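Local coordinates for phosphate-binding protein (Xanthomonas axonopodis pv. citri, PDB 5UB3) that probably serves as a periplasmic binding protein that senses small anions, here with chloride bound, and is paired with a diguanylate cyclase, at residues M131-R136 with R274-V279. Sequence-based numbering, arbitrary orientation.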
loop_
_atom_site.group_PDB
_atom_site.type_symbol
_atom_site.label_atom_id
_atom_site.label_comp_id
_atom_site.label_asym_id
_atom_site.label_seq_id
_atom_site.Cartn_x
_atom_site.Cartn_y
_atom_site.Cartn_z
ATOM N N MET A 131 -11.269 0.232 -6.298
ATOM C CA MET A 131 -11.610 0.444 -7.693
ATOM C C MET A 131 -11.796 -0.903 -8.389
ATOM O O MET A 131 -12.679 -1.079 -9.204
ATOM C CB MET A 131 -10.544 1.236 -8.474
ATOM C CG MET A 131 -10.507 2.700 -8.173
ATOM S SD MET A 131 -12.064 3.521 -8.560
ATOM C CE MET A 131 -11.561 4.440 -9.999
ATOM N N LEU A 132 -10.936 -1.853 -8.063
ATOM C CA LEU A 132 -11.069 -3.184 -8.634
ATOM C C LEU A 132 -12.432 -3.735 -8.282
ATOM O O LEU A 132 -13.085 -4.307 -9.132
ATOM C CB LEU A 132 -9.971 -4.135 -8.106
ATOM C CG LEU A 132 -10.031 -5.534 -8.617
ATOM C CD1 LEU A 132 -9.977 -5.512 -10.139
ATOM C CD2 LEU A 132 -8.866 -6.300 -8.007
ATOM N N GLU A 133 -12.824 -3.572 -7.022
ATOM C CA GLU A 133 -14.089 -4.091 -6.566
ATOM C C GLU A 133 -15.241 -3.520 -7.365
ATOM O O GLU A 133 -16.188 -4.227 -7.693
ATOM C CB GLU A 133 -14.288 -3.870 -5.087
ATOM C CG GLU A 133 -15.283 -4.843 -4.469
ATOM C CD GLU A 133 -14.712 -6.239 -4.196
ATOM O OE1 GLU A 133 -13.610 -6.591 -4.705
ATOM O OE2 GLU A 133 -15.413 -6.943 -3.455
ATOM N N LEU A 134 -15.164 -2.248 -7.680
ATOM C CA LEU A 134 -16.226 -1.620 -8.395
ATOM C C LEU A 134 -16.251 -2.163 -9.810
ATOM O O LEU A 134 -17.319 -2.433 -10.352
ATOM C CB LEU A 134 -16.093 -0.095 -8.359
ATOM C CG LEU A 134 -16.267 0.553 -6.989
ATOM C CD1 LEU A 134 -16.080 2.050 -7.187
ATOM C CD2 LEU A 134 -17.550 0.242 -6.297
ATOM N N LEU A 135 -15.084 -2.347 -10.401
ATOM C CA LEU A 135 -15.039 -2.908 -11.724
ATOM C C LEU A 135 -15.705 -4.285 -11.809
ATOM O O LEU A 135 -16.525 -4.530 -12.708
ATOM C CB LEU A 135 -13.614 -2.975 -12.262
ATOM C CG LEU A 135 -12.983 -1.693 -12.732
ATOM C CD1 LEU A 135 -11.535 -2.024 -12.950
ATOM C CD2 LEU A 135 -13.535 -1.095 -14.025
ATOM N N ARG A 136 -15.378 -5.139 -10.862
ATOM C CA ARG A 136 -15.922 -6.501 -10.843
ATOM C C ARG A 136 -17.431 -6.499 -10.752
ATOM O O ARG A 136 -18.062 -7.366 -11.321
ATOM C CB ARG A 136 -15.363 -7.314 -9.658
ATOM C CG ARG A 136 -13.914 -7.719 -9.855
ATOM C CD ARG A 136 -13.282 -7.967 -8.509
ATOM N NE ARG A 136 -12.018 -8.665 -8.648
ATOM C CZ ARG A 136 -11.305 -9.137 -7.625
ATOM N NH1 ARG A 136 -11.676 -8.955 -6.377
ATOM N NH2 ARG A 136 -10.196 -9.808 -7.863
ATOM N N ARG A 274 -5.905 -4.283 -14.489
ATOM C CA ARG A 274 -7.262 -3.994 -14.965
ATOM C C ARG A 274 -7.709 -2.626 -14.535
ATOM O O ARG A 274 -8.335 -1.880 -15.322
ATOM C CB ARG A 274 -8.202 -5.039 -14.435
ATOM C CG ARG A 274 -9.620 -4.883 -14.907
ATOM C CD ARG A 274 -10.493 -5.917 -14.220
ATOM N NE ARG A 274 -11.859 -5.842 -14.683
ATOM C CZ ARG A 274 -12.843 -6.648 -14.287
ATOM N NH1 ARG A 274 -12.666 -7.619 -13.387
ATOM N NH2 ARG A 274 -14.019 -6.466 -14.807
ATOM N N VAL A 275 -7.420 -2.276 -13.279
ATOM C CA VAL A 275 -7.727 -0.927 -12.795
ATOM C C VAL A 275 -6.993 0.118 -13.661
ATOM O O VAL A 275 -7.555 1.139 -14.114
ATOM C CB VAL A 275 -7.360 -0.756 -11.309
ATOM C CG1 VAL A 275 -7.465 0.729 -10.902
ATOM C CG2 VAL A 275 -8.287 -1.586 -10.443
ATOM N N ARG A 276 -5.727 -0.169 -13.898
ATOM C CA ARG A 276 -4.915 0.735 -14.680
ATOM C C ARG A 276 -5.412 0.862 -16.118
ATOM O O ARG A 276 -5.415 1.946 -16.685
ATOM C CB ARG A 276 -3.517 0.271 -14.665
ATOM C CG ARG A 276 -2.832 0.562 -13.350
ATOM C CD ARG A 276 -1.412 0.105 -13.477
ATOM N NE ARG A 276 -0.682 1.020 -14.361
ATOM C CZ ARG A 276 0.384 0.686 -15.071
ATOM N NH1 ARG A 276 0.922 -0.533 -14.986
ATOM N NH2 ARG A 276 0.949 1.611 -15.853
ATOM N N ASP A 277 -5.811 -0.257 -16.692
ATOM C CA ASP A 277 -6.306 -0.289 -18.065
ATOM C C ASP A 277 -7.652 0.460 -18.167
ATOM O O ASP A 277 -7.888 1.122 -19.160
ATOM C CB ASP A 277 -6.352 -1.731 -18.553
ATOM C CG ASP A 277 -4.974 -2.281 -18.832
ATOM O OD1 ASP A 277 -4.013 -1.475 -18.907
ATOM O OD2 ASP A 277 -4.837 -3.502 -18.996
ATOM N N HIS A 278 -8.470 0.461 -17.117
ATOM C CA HIS A 278 -9.858 0.958 -17.207
ATOM C C HIS A 278 -10.085 2.185 -16.326
ATOM O O HIS A 278 -11.139 2.320 -15.722
ATOM C CB HIS A 278 -10.863 -0.210 -16.965
ATOM C CG HIS A 278 -10.641 -1.395 -17.888
ATOM N ND1 HIS A 278 -11.105 -1.430 -19.192
ATOM C CD2 HIS A 278 -9.952 -2.557 -17.715
ATOM C CE1 HIS A 278 -10.738 -2.564 -19.765
ATOM N NE2 HIS A 278 -10.033 -3.264 -18.894
ATOM N N VAL A 279 -9.094 3.087 -16.323
ATOM C CA VAL A 279 -9.150 4.383 -15.621
ATOM C C VAL A 279 -8.455 5.528 -16.411
ATOM O O VAL A 279 -7.233 5.652 -16.456
ATOM C CB VAL A 279 -8.579 4.251 -14.207
ATOM C CG1 VAL A 279 -8.250 5.606 -13.614
ATOM C CG2 VAL A 279 -9.579 3.517 -13.292
HETATM O O HOH W 1 -11.046 -9.153 -11.212
#
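Arg274 lays its extended side chain across the last turn of helix 124-136, one of two helices packed here in the bilobal fold of a periplasmic substrate-binding protein. The chain runs straight past Leu135, and CG rests 4.0 Å from Leu135 CD1. Farther out, one face of the guanidinium lies over Leu135 CB, offset toward the rim, while Arg274 NH1 comes within 3.7 Å of Arg136 CG. Leu132 serves both arginines: CD1 meets Arg274 CD, and CD2 lies over the centre of one face of the Arg136 guanidinium. A water joins the two arginines in the plane of both groups: Arg136 NE donates at 2.8 Å, Arg274 NH1 more weakly. The guanidinium planes stand 63° apart. Arg136 NH1 forms a salt bridge with Glu133 OE1, the hydrogen bond in it long and weak at 3.5 Å; the other oxygen, Glu133 OE2, is hydrogen-bonded to His204 NE2.

Val275 is buried with Met131 and Leu132, and its CA, 5.8 Å from Leu132 CA, marks the closest backbone approach. Its CG2 presses against the helix backbone, 3.6 Å from Leu132 N, and its CG1 meets Met131 CB. At His278 the backbone departs from the helix, and its CB lies beside Leu135 CD2. Beyond the helix end Val279 continues onward, its side chain turned to helix 124-136, where Met131, bent at chi2 and chi3, brings the methyl CE to 4.0 Å from Val279 CG2.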